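Local atomic coordinates of CRISPR-associated endonuclease/helicase Cas3 (Thermus thermophilus HB8, PDB entry 3SK9), a protein that cuts single-stranded DNA with divalent-metal help in CRISPR immunity, this chain being its N-terminal HD nuclease domain without the helicase part. Residues 26-31 / 172-177; 37-41 / 64-68; 71-75 / 205-210; 134-139 / 199-203. One frame throughout, in Å; residues are numbered along the deposited sequence.

Interaction 1: 26-31 / 172-177; sequences LLAHML and WLLEEV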
loop_
_atom_site.group_PDB
_atom_site.type_symbol
_atom_site.label_atom_id
_atom_site.label_comp_id
_atom_site.label_asym_id
_atom_site.label_seq_id
_atom_site.Cartn_x
_atom_site.Cartn_y
_atom_site.Cartn_z
ATOM N N LEU A 26 -6.512 0.406 10.776
ATOM C CA LEU A 26 -5.929 0.761 9.486
ATOM C C LEU A 26 -4.549 0.103 9.394
ATOM O O LEU A 26 -4.189 -0.428 8.346
ATOM C CB LEU A 26 -5.781 2.271 9.372
ATOM C CG LEU A 26 -5.154 2.784 8.059
ATOM C CD1 LEU A 26 -5.874 2.222 6.854
ATOM C CD2 LEU A 26 -5.236 4.327 8.070
ATOM N N LEU A 27 -3.759 0.123 10.477
ATOM C CA LEU A 27 -2.395 -0.434 10.377
ATOM C C LEU A 27 -2.421 -1.928 10.020
ATOM O O LEU A 27 -1.544 -2.418 9.281
ATOM C CB LEU A 27 -1.640 -0.261 11.703
ATOM C CG LEU A 27 -0.238 -0.851 11.734
ATOM C CD1 LEU A 27 0.704 -0.208 10.716
ATOM C CD2 LEU A 27 0.301 -0.702 13.177
ATOM N N ALA A 28 -3.412 -2.661 10.550
ATOM C CA ALA A 28 -3.572 -4.078 10.227
ATOM C C ALA A 28 -3.836 -4.238 8.733
ATOM O O ALA A 28 -3.268 -5.127 8.089
ATOM C CB ALA A 28 -4.698 -4.693 11.031
ATOM N N HIS A 29 -4.707 -3.396 8.177
ATOM C CA HIS A 29 -5.007 -3.471 6.764
ATOM C C HIS A 29 -3.761 -3.137 5.949
ATOM O O HIS A 29 -3.492 -3.758 4.931
ATOM C CB HIS A 29 -6.137 -2.513 6.397
ATOM C CG HIS A 29 -6.463 -2.533 4.938
ATOM N ND1 HIS A 29 -7.008 -3.630 4.316
ATOM C CD2 HIS A 29 -6.287 -1.602 3.969
ATOM C CE1 HIS A 29 -7.161 -3.379 3.028
ATOM N NE2 HIS A 29 -6.734 -2.153 2.790
ATOM N N MET A 30 -2.988 -2.153 6.389
ATOM C CA MET A 30 -1.766 -1.771 5.629
ATOM C C MET A 30 -0.733 -2.898 5.650
ATOM O O MET A 30 -0.088 -3.221 4.633
ATOM C CB MET A 30 -1.150 -0.459 6.191
ATOM C CG MET A 30 -1.972 0.851 5.920
ATOM S SD MET A 30 -1.367 2.227 7.007
ATOM C CE MET A 30 0.272 2.476 6.344
ATOM N N LEU A 31 -0.583 -3.547 6.795
ATOM C CA LEU A 31 0.397 -4.632 6.872
ATOM C C LEU A 31 -0.084 -5.866 6.087
ATOM O O LEU A 31 0.744 -6.590 5.458
ATOM C CB LEU A 31 0.689 -4.995 8.316
ATOM C CG LEU A 31 1.462 -3.965 9.135
ATOM C CD1 LEU A 31 1.447 -4.367 10.632
ATOM C CD2 LEU A 31 2.895 -3.807 8.622
ATOM N N TRP A 172 3.882 8.339 11.499
ATOM C CA TRP A 172 4.066 7.158 12.371
ATOM C C TRP A 172 3.661 5.861 11.668
ATOM O O TRP A 172 4.402 4.860 11.678
ATOM C CB TRP A 172 3.253 7.337 13.664
ATOM C CG TRP A 172 3.555 6.299 14.763
ATOM C CD1 TRP A 172 4.379 6.453 15.861
ATOM C CD2 TRP A 172 2.967 5.001 14.888
ATOM N NE1 TRP A 172 4.379 5.301 16.621
ATOM C CE2 TRP A 172 3.524 4.394 16.048
ATOM C CE3 TRP A 172 2.054 4.277 14.114
ATOM C CZ2 TRP A 172 3.178 3.100 16.453
ATOM C CZ3 TRP A 172 1.704 2.998 14.515
ATOM C CH2 TRP A 172 2.282 2.418 15.670
ATOM N N LEU A 173 2.524 5.892 10.986
ATOM C CA LEU A 173 2.060 4.684 10.298
ATOM C C LEU A 173 2.998 4.256 9.153
ATOM O O LEU A 173 3.325 3.072 8.987
ATOM C CB LEU A 173 0.661 4.935 9.726
ATOM C CG LEU A 173 -0.472 4.896 10.744
ATOM C CD1 LEU A 173 -1.689 5.464 10.160
ATOM C CD2 LEU A 173 -0.740 3.444 11.263
ATOM N N LEU A 174 3.406 5.210 8.330
ATOM C CA LEU A 174 4.391 4.886 7.284
ATOM C C LEU A 174 5.692 4.290 7.863
ATOM O O LEU A 174 6.233 3.322 7.354
ATOM C CB LEU A 174 4.727 6.146 6.489
ATOM C CG LEU A 174 5.780 5.856 5.386
ATOM C CD1 LEU A 174 5.543 6.802 4.235
ATOM C CD2 LEU A 174 7.232 5.983 5.936
ATOM N N GLU A 175 6.210 4.879 8.937
ATOM C CA GLU A 175 7.423 4.366 9.538
ATOM C C GLU A 175 7.184 2.944 10.065
ATOM O O GLU A 175 8.033 2.074 9.931
ATOM C CB GLU A 175 7.872 5.347 10.643
ATOM C CG GLU A 175 9.261 5.184 11.100
ATOM C CD GLU A 175 10.290 5.388 10.007
ATOM O OE1 GLU A 175 10.101 6.245 9.102
ATOM O OE2 GLU A 175 11.298 4.640 10.068
ATOM N N GLU A 176 6.018 2.674 10.643
ATOM C CA GLU A 176 5.751 1.330 11.163
ATOM C C GLU A 176 5.764 0.230 10.070
ATOM O O GLU A 176 6.223 -0.861 10.308
ATOM C CB GLU A 176 4.432 1.327 11.920
ATOM C CG GLU A 176 4.104 0.063 12.651
ATOM C CD GLU A 176 4.827 -0.091 13.996
ATOM O OE1 GLU A 176 5.682 0.744 14.362
ATOM O OE2 GLU A 176 4.564 -1.072 14.704
ATOM N N VAL A 177 5.163 0.517 8.928
ATOM C CA VAL A 177 5.145 -0.416 7.812
ATOM C C VAL A 177 6.556 -0.606 7.269
ATOM O O VAL A 177 7.005 -1.728 7.149
ATOM C CB VAL A 177 4.212 0.101 6.710
ATOM C CG1 VAL A 177 4.311 -0.798 5.458
ATOM C CG2 VAL A 177 2.747 0.126 7.250
#
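Leu27 pushes its isobutyl group into a pocket on helix 165-181 formed by Trp172, Leu173, Glu176 and Val177, a knobs-into-holes arrangement. With CG anti to the backbone N (chi1 178°), its branch extends across the gap between the helices. CD2 reaches the indole at the edge, close to the ring plane, 4.2 Å from Trp172 CZ3. The same methyl meets the aliphatic stem of Glu176 at 3.9 Å (Leu27 CD2 to Glu176 CG), and Leu27 CB rests 3.8 Å from Leu173 CD2. A glutamate suits the side of this hole: its methylenes serve the apolar packing, while its carboxylate turns to Arg179 and Arg180.

One turn further on, Met30 uses its flexible thioether. The bend at chi3 (67°) brings CE to 3.5 Å from Val177 CG2 and near the Leu173 backbone carbonyl. Leu31 slides past Val177 in the opposite direction, with its CD2 4.2 Å from Val177 CG2. The short axes run broadly parallel, 38° apart, and approach to 10.5 Å, a spacing that the leucine and methionine side chains bridge.

The same stretch of helix 26-43 carries the metal ligand His29, so this packing joins a ligand-bearing helix to helix 165-181. With no hydrogen bond across the interface, cohesion comes from hydrophobic burial and shape fit, and the charged group of Glu176 is settled outside the apolar seam.

Interaction 2: 37-41 / 64-68; sequences ALAVL and LAWAA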
loop_
_atom_site.group_PDB
_atom_site.type_symbol
_atom_site.label_atom_id
_atom_site.label_comp_id
_atom_site.label_asym_id
_atom_site.label_seq_id
_atom_site.Cartn_x
_atom_site.Cartn_y
_atom_site.Cartn_z
ATOM N N ALA A 37 1.397 -8.207 -1.121
ATOM C CA ALA A 37 2.340 -7.730 -2.147
ATOM C C ALA A 37 3.630 -8.556 -2.123
ATOM O O ALA A 37 4.126 -8.962 -3.163
ATOM C CB ALA A 37 2.674 -6.229 -1.921
ATOM N N LEU A 38 4.193 -8.770 -0.924
ATOM C CA LEU A 38 5.449 -9.503 -0.811
ATOM C C LEU A 38 5.258 -10.952 -1.286
ATOM O O LEU A 38 6.078 -11.504 -2.060
ATOM C CB LEU A 38 5.968 -9.433 0.628
ATOM C CG LEU A 38 7.378 -10.022 0.817
ATOM C CD1 LEU A 38 8.357 -9.429 -0.226
ATOM C CD2 LEU A 38 7.899 -9.782 2.236
ATOM N N ALA A 39 4.133 -11.551 -0.902
ATOM C CA ALA A 39 3.880 -12.956 -1.276
ATOM C C ALA A 39 3.698 -13.123 -2.773
ATOM O O ALA A 39 4.235 -14.054 -3.393
ATOM C CB ALA A 39 2.666 -13.515 -0.511
ATOM N N VAL A 40 2.916 -12.243 -3.367
ATOM C CA VAL A 40 2.735 -12.353 -4.806
ATOM C C VAL A 40 4.033 -11.985 -5.609
ATOM O O VAL A 40 4.301 -12.648 -6.584
ATOM C CB VAL A 40 1.423 -11.722 -5.391
ATOM C CG1 VAL A 40 1.435 -10.252 -5.369
ATOM C CG2 VAL A 40 1.287 -12.218 -6.865
ATOM N N LEU A 41 4.874 -11.028 -5.165
ATOM C CA LEU A 41 6.166 -10.757 -5.836
ATOM C C LEU A 41 7.079 -11.996 -5.790
ATOM O O LEU A 41 7.800 -12.280 -6.735
ATOM C CB LEU A 41 6.910 -9.549 -5.221
ATOM C CG LEU A 41 6.249 -8.179 -5.535
ATOM C CD1 LEU A 41 6.883 -7.064 -4.663
ATOM C CD2 LEU A 41 6.334 -7.872 -7.082
ATOM N N LEU A 64 12.056 -6.095 -3.529
ATOM C CA LEU A 64 10.703 -6.596 -3.269
ATOM C C LEU A 64 10.166 -6.075 -1.916
ATOM O O LEU A 64 8.984 -5.737 -1.795
ATOM C CB LEU A 64 10.647 -8.116 -3.325
ATOM C CG LEU A 64 11.215 -8.783 -4.586
ATOM C CD1 LEU A 64 10.976 -10.311 -4.489
ATOM C CD2 LEU A 64 10.657 -8.224 -5.905
ATOM N N ALA A 65 11.029 -5.993 -0.908
ATOM C CA ALA A 65 10.625 -5.422 0.368
ATOM C C ALA A 65 10.230 -3.946 0.237
ATOM O O ALA A 65 9.244 -3.536 0.851
ATOM C CB ALA A 65 11.741 -5.593 1.425
ATOM N N TRP A 66 11.027 -3.160 -0.501
ATOM C CA TRP A 66 10.696 -1.760 -0.836
ATOM C C TRP A 66 9.314 -1.635 -1.515
ATOM O O TRP A 66 8.432 -0.829 -1.105
ATOM C CB TRP A 66 11.798 -1.174 -1.739
ATOM C CG TRP A 66 11.404 0.037 -2.543
ATOM C CD1 TRP A 66 11.227 0.107 -3.921
ATOM C CD2 TRP A 66 11.180 1.364 -2.048
ATOM N NE1 TRP A 66 10.883 1.381 -4.282
ATOM C CE2 TRP A 66 10.831 2.172 -3.157
ATOM C CE3 TRP A 66 11.225 1.941 -0.778
ATOM C CZ2 TRP A 66 10.562 3.545 -3.028
ATOM C CZ3 TRP A 66 10.950 3.311 -0.649
ATOM C CH2 TRP A 66 10.602 4.089 -1.776
ATOM N N ALA A 67 9.095 -2.457 -2.535
ATOM C CA ALA A 67 7.841 -2.391 -3.278
ATOM C C ALA A 67 6.663 -2.827 -2.408
ATOM O O ALA A 67 5.575 -2.226 -2.459
ATOM C CB ALA A 67 7.916 -3.264 -4.572
ATOM N N ALA A 68 6.854 -3.867 -1.615
ATOM C CA ALA A 68 5.778 -4.320 -0.722
ATOM C C ALA A 68 5.364 -3.250 0.288
ATOM O O ALA A 68 4.192 -3.094 0.588
ATOM C CB ALA A 68 6.213 -5.645 0.048
#
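This is a close, wholly apolar packing of two helices in the largely helical HD domain, joining helix 26-43 to helix 60-71. The segments run roughly antiparallel, at 139°, and their axes come within 9.0 Å. Alanine makes that spacing possible: Ala37 and Ala68 face each other with little more than a methyl apiece, and Ala37 CB lies 3.8 Å from Ala68 CA. The Ala68 methyl also fits against the base of the next side chain, 3.8 Å from Leu38 CB.

Away from this tight point, leucines fill the widening gap. Leu38 holds CG anti to its own N (chi1 -173°), which carries CD1 over to Leu64 CB at 4.1 Å, the two side chains meeting at about a right angle. Leu41 takes the other common setting, with CG beside the backbone N (chi1 -71°). Its CD1 then settles on the helix surface, 3.9 Å from Ala67 CB and close to the Leu64 carbonyl, which already accepts the helical bond from Ala68 N. Lower on the same side chain, Leu41 CB meets Leu64 CD2 at 4.0 Å.

Tyr52 of helix 46-56 packs on Leu41, Leu64 and Ala67, Leu205 of helix 196-213 touches Leu41, and helix 230-246 lies against Ala39 and Val40.

Interaction 3: 71-75 / 205-210; sequences VGLHD and LASFAD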
loop_
_atom_site.group_PDB
_atom_site.type_symbol
_atom_site.label_atom_id
_atom_site.label_comp_id
_atom_site.label_asym_id
_atom_site.label_seq_id
_atom_site.Cartn_x
_atom_site.Cartn_y
_atom_site.Cartn_z
ATOM N N VAL A 71 3.413 -0.433 -1.378
ATOM C CA VAL A 71 2.048 -0.877 -1.699
ATOM C C VAL A 71 1.199 -0.922 -0.410
ATOM O O VAL A 71 -0.037 -0.706 -0.429
ATOM C CB VAL A 71 2.147 -2.263 -2.349
ATOM C CG1 VAL A 71 0.855 -3.019 -2.249
ATOM C CG2 VAL A 71 2.646 -2.070 -3.852
ATOM N N GLY A 72 1.851 -1.222 0.695
ATOM C CA GLY A 72 1.125 -1.187 1.970
ATOM C C GLY A 72 0.516 0.184 2.292
ATOM O O GLY A 72 -0.348 0.291 3.177
ATOM N N LEU A 73 0.976 1.237 1.628
ATOM C CA LEU A 73 0.514 2.593 1.980
ATOM C C LEU A 73 -0.680 3.004 1.139
ATOM O O LEU A 73 -1.127 4.148 1.250
ATOM C CB LEU A 73 1.626 3.618 1.788
ATOM C CG LEU A 73 2.945 3.250 2.502
ATOM C CD1 LEU A 73 4.004 4.182 2.013
ATOM C CD2 LEU A 73 2.769 3.324 3.999
ATOM N N HIS A 74 -1.203 2.103 0.305
ATOM C CA HIS A 74 -2.353 2.430 -0.581
ATOM C C HIS A 74 -3.495 3.127 0.167
ATOM O O HIS A 74 -4.109 4.037 -0.372
ATOM C CB HIS A 74 -2.848 1.108 -1.227
ATOM C CG HIS A 74 -3.952 1.229 -2.248
ATOM N ND1 HIS A 74 -5.288 1.127 -1.910
ATOM C CD2 HIS A 74 -3.916 1.348 -3.599
ATOM C CE1 HIS A 74 -6.025 1.170 -3.008
ATOM N NE2 HIS A 74 -5.219 1.320 -4.048
ATOM N N ASP A 75 -3.814 2.683 1.384
ATOM C CA ASP A 75 -4.977 3.255 2.096
ATOM C C ASP A 75 -4.561 4.219 3.188
ATOM O O ASP A 75 -5.342 4.480 4.110
ATOM C CB ASP A 75 -5.891 2.139 2.677
ATOM C CG ASP A 75 -6.831 1.526 1.621
ATOM O OD1 ASP A 75 -6.739 1.836 0.392
ATOM O OD2 ASP A 75 -7.685 0.717 2.036
ATOM N N LEU A 205 0.347 -3.570 -8.881
ATOM C CA LEU A 205 0.554 -4.466 -7.728
ATOM C C LEU A 205 -0.305 -3.989 -6.568
ATOM O O LEU A 205 -0.927 -4.801 -5.880
ATOM C CB LEU A 205 2.028 -4.476 -7.312
ATOM C CG LEU A 205 2.381 -5.365 -6.098
ATOM C CD1 LEU A 205 2.092 -6.820 -6.390
ATOM C CD2 LEU A 205 3.909 -5.137 -5.736
ATOM N N ALA A 206 -0.340 -2.672 -6.342
ATOM C CA ALA A 206 -1.108 -2.125 -5.211
ATOM C C ALA A 206 -2.608 -2.338 -5.414
ATOM O O ALA A 206 -3.304 -2.703 -4.461
ATOM C CB ALA A 206 -0.797 -0.660 -4.970
ATOM N N SER A 207 -3.087 -2.173 -6.653
ATOM C CA SER A 207 -4.481 -2.448 -6.971
ATOM C C SER A 207 -4.899 -3.912 -6.620
ATOM O O SER A 207 -5.914 -4.185 -5.925
ATOM C CB SER A 207 -4.744 -2.160 -8.436
ATOM O OG SER A 207 -6.004 -2.632 -8.797
ATOM N N PHE A 208 -4.100 -4.846 -7.069
ATOM C CA PHE A 208 -4.338 -6.250 -6.725
ATOM C C PHE A 208 -4.179 -6.544 -5.224
ATOM O O PHE A 208 -5.029 -7.198 -4.607
ATOM C CB PHE A 208 -3.398 -7.146 -7.530
ATOM C CG PHE A 208 -3.521 -8.613 -7.202
ATOM C CD1 PHE A 208 -4.609 -9.355 -7.672
ATOM C CD2 PHE A 208 -2.531 -9.263 -6.456
ATOM C CE1 PHE A 208 -4.722 -10.737 -7.397
ATOM C CE2 PHE A 208 -2.646 -10.667 -6.157
ATOM C CZ PHE A 208 -3.739 -11.381 -6.653
ATOM N N ALA A 209 -3.089 -6.100 -4.618
ATOM C CA ALA A 209 -2.868 -6.483 -3.196
ATOM C C ALA A 209 -3.907 -5.880 -2.277
ATOM O O ALA A 209 -4.338 -6.523 -1.304
ATOM C CB ALA A 209 -1.423 -6.069 -2.736
ATOM N N ASP A 210 -4.303 -4.644 -2.536
ATOM C CA ASP A 210 -5.337 -3.989 -1.686
ATOM C C ASP A 210 -6.664 -4.759 -1.815
ATOM O O ASP A 210 -7.361 -4.990 -0.812
ATOM C CB ASP A 210 -5.570 -2.524 -2.098
ATOM C CG ASP A 210 -6.675 -1.847 -1.250
ATOM O OD1 ASP A 210 -6.416 -1.551 -0.073
ATOM O OD2 ASP A 210 -7.799 -1.647 -1.761
#
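Val71, on helix 60-71, spreads its two methyls over helix 196-213. CG1 drops onto the backbone, 3.7 Å from Ala206 CA, and touches the Ala209 methyl, while CG2 meets Leu205 CD2 at 3.8 Å. Small alanines let a branched valine come this close. A type I turn from Val71 to His74 follows, tightened by the bond from His74 N to Val71 O; Gly72 lies within it.

The turn delivers His74 and then Asp75, the adjacent His-Asp pair that names the HD superfamily; together with His29 and Asp210 they are the residues that bind the divalent metal. His74 extends toward the helix with CG anti to its N (chi1 -176°). Asp210 CB sits over a face of the imidazole, 3.9 Å from its centroid and 22° off the normal, a CH-pi contact, while Ala206 O lies above the rim of that face. His74 ND1 donates to Asp75 OD1 at 2.8 Å, with the donor above the carboxylate plane and the bond bent to 145°.

Asp75 reaches the helix through its carboxylate: OD2 stands 3.3 Å from Asp210 OD1, two acceptors brought together, an arrangement consistent with a site that holds a divalent cation. His29 and Lys78 provide further partners, NE2 of His29 bonding Asp210 OD1 and Lys78 forming a salt bridge with Asp75 OD2.

Interaction 4: 134-139 / 199-203; sequences DLAAAL and VLRVM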
loop_
_atom_site.group_PDB
_atom_site.type_symbol
_atom_site.label_atom_id
_atom_site.label_comp_id
_atom_site.label_asym_id
_atom_site.label_seq_id
_atom_site.Cartn_x
_atom_site.Cartn_y
_atom_site.Cartn_z
ATOM N N ASP A 134 5.275 10.669 -8.781
ATOM C CA ASP A 134 4.691 9.612 -9.619
ATOM C C ASP A 134 4.228 8.443 -8.807
ATOM O O ASP A 134 3.190 7.880 -9.091
ATOM C CB ASP A 134 5.673 9.125 -10.662
ATOM C CG ASP A 134 5.918 10.157 -11.750
ATOM O OD1 ASP A 134 5.078 11.068 -11.934
ATOM O OD2 ASP A 134 6.965 10.071 -12.411
ATOM N N LEU A 135 4.997 8.034 -7.814
ATOM C CA LEU A 135 4.562 6.885 -7.000
ATOM C C LEU A 135 3.326 7.273 -6.196
ATOM O O LEU A 135 2.420 6.466 -5.965
ATOM C CB LEU A 135 5.645 6.457 -6.003
ATOM C CG LEU A 135 6.787 5.614 -6.638
ATOM C CD1 LEU A 135 8.001 5.514 -5.684
ATOM C CD2 LEU A 135 6.265 4.225 -7.000
ATOM N N ALA A 136 3.274 8.529 -5.780
ATOM C CA ALA A 136 2.089 8.976 -5.011
ATOM C C ALA A 136 0.800 8.827 -5.849
ATOM O O ALA A 136 -0.247 8.353 -5.355
ATOM C CB ALA A 136 2.294 10.426 -4.595
ATOM N N ALA A 137 0.858 9.235 -7.113
ATOM C CA ALA A 137 -0.267 8.995 -8.038
ATOM C C ALA A 137 -0.520 7.516 -8.323
ATOM O O ALA A 137 -1.673 7.115 -8.453
ATOM C CB ALA A 137 -0.074 9.742 -9.375
ATOM N N ALA A 138 0.534 6.697 -8.455
ATOM C CA ALA A 138 0.352 5.237 -8.615
ATOM C C ALA A 138 -0.504 4.617 -7.501
ATOM O O ALA A 138 -1.243 3.642 -7.705
ATOM C CB ALA A 138 1.753 4.525 -8.675
ATOM N N LEU A 139 -0.365 5.161 -6.292
ATOM C CA LEU A 139 -1.040 4.600 -5.111
ATOM C C LEU A 139 -2.314 5.353 -4.794
ATOM O O LEU A 139 -2.928 5.091 -3.789
ATOM C CB LEU A 139 -0.074 4.649 -3.893
ATOM C CG LEU A 139 1.190 3.792 -4.240
ATOM C CD1 LEU A 139 2.372 4.114 -3.333
ATOM C CD2 LEU A 139 0.847 2.295 -4.172
ATOM N N VAL A 199 6.880 2.602 -12.129
ATOM C CA VAL A 199 5.773 3.179 -11.364
ATOM C C VAL A 199 4.471 2.447 -11.654
ATOM O O VAL A 199 3.689 2.180 -10.750
ATOM C CB VAL A 199 5.648 4.675 -11.754
ATOM C CG1 VAL A 199 4.417 5.358 -11.101
ATOM C CG2 VAL A 199 6.938 5.356 -11.381
ATOM N N LEU A 200 4.253 2.116 -12.915
ATOM C CA LEU A 200 3.035 1.395 -13.320
ATOM C C LEU A 200 3.059 -0.034 -12.700
ATOM O O LEU A 200 1.999 -0.603 -12.386
ATOM C CB LEU A 200 2.966 1.327 -14.856
ATOM C CG LEU A 200 2.663 2.737 -15.483
ATOM C CD1 LEU A 200 2.974 2.770 -17.027
ATOM C CD2 LEU A 200 1.200 3.159 -15.143
ATOM N N ARG A 201 4.241 -0.638 -12.607
ATOM C CA ARG A 201 4.327 -1.954 -11.959
ATOM C C ARG A 201 3.823 -1.851 -10.509
ATOM O O ARG A 201 3.101 -2.741 -10.039
ATOM C CB ARG A 201 5.767 -2.530 -12.018
ATOM C CG ARG A 201 6.004 -3.378 -13.257
ATOM C CD ARG A 201 7.412 -4.031 -13.250
ATOM N NE ARG A 201 8.499 -3.142 -13.667
ATOM C CZ ARG A 201 8.734 -2.826 -14.939
ATOM N NH1 ARG A 201 7.948 -3.304 -15.896
ATOM N NH2 ARG A 201 9.765 -2.079 -15.267
ATOM N N VAL A 202 4.212 -0.797 -9.791
ATOM C CA VAL A 202 3.730 -0.624 -8.411
ATOM C C VAL A 202 2.227 -0.342 -8.366
ATOM O O VAL A 202 1.500 -0.825 -7.460
ATOM C CB VAL A 202 4.518 0.502 -7.708
ATOM C CG1 VAL A 202 3.813 0.964 -6.398
ATOM C CG2 VAL A 202 5.992 0.041 -7.457
ATOM N N MET A 203 1.757 0.478 -9.312
ATOM C CA MET A 203 0.330 0.766 -9.421
ATOM C C MET A 203 -0.517 -0.500 -9.496
ATOM O O MET A 203 -1.465 -0.658 -8.728
ATOM C CB MET A 203 0.081 1.624 -10.672
ATOM C CG MET A 203 -1.350 2.140 -10.818
ATOM S SD MET A 203 -2.494 0.917 -11.510
ATOM C CE MET A 203 -1.775 0.701 -13.142
HETATM O O HOH W 1 -2.943 1.346 -7.390
#
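Leu135 meets Val202 at about a right angle, its CD2 4.1 Å from Val202 CG1, whereas Leu139 approaches the same valine on a slant, with Leu139 CD2 3.9 Å from Val202 CG1. Leu139 sets CG beside its backbone N (chi1 -60°), which carries CD2 to Val202 although the residue itself has already left the helix.

About a turn earlier on helix 196-213, Val199 lays CG1 against the backbone of the partner, 3.5 Å from Asp134 O, and against the methyl of Ala138, 3.7 Å from Ala138 CB. Asp134 lends this patch its CB, and its carboxylate lies at the exposed border. Ala138 is small enough for the helices to close in; its methyl is 3.9 Å from Met203 CB. Met203 CG comes 3.5 Å from Ala138 O before the chain bends at chi2 (-81°) and leaves the partner helix. A water oxygen lies 2.9 Å from Ala138 O and within hydrogen-bonding distance of Met203 O as well.

The short axes, 26° apart and 8.9 Å at closest approach, describe a near-parallel helix pair, part of the helical HD-domain core. Leu139, the first residue beyond helix 129-138, lies close to the metal ligand His74.

How the interactions relate
The four contacts tie one helical HD domain together round its metal site. Interaction 3 lies nearest the chain's centre, about 4 Å from it, and touches the other three, whose centres are 10 to 12 Å away. Interactions 1 and 2 share helix 26-43; interactions 3 and 4 share helix 196-213. Along the chain, interaction 2 closes first, between near neighbours, whereas interactions 1 and 3 alternate and both join early parts to late ones; interaction 4 falls within the span of interaction 3. Between them, interactions 1 and 3 bring together metal ligands distant in sequence. Interactions 1 and 4, about 18 Å apart, pack opposite sides of the centre.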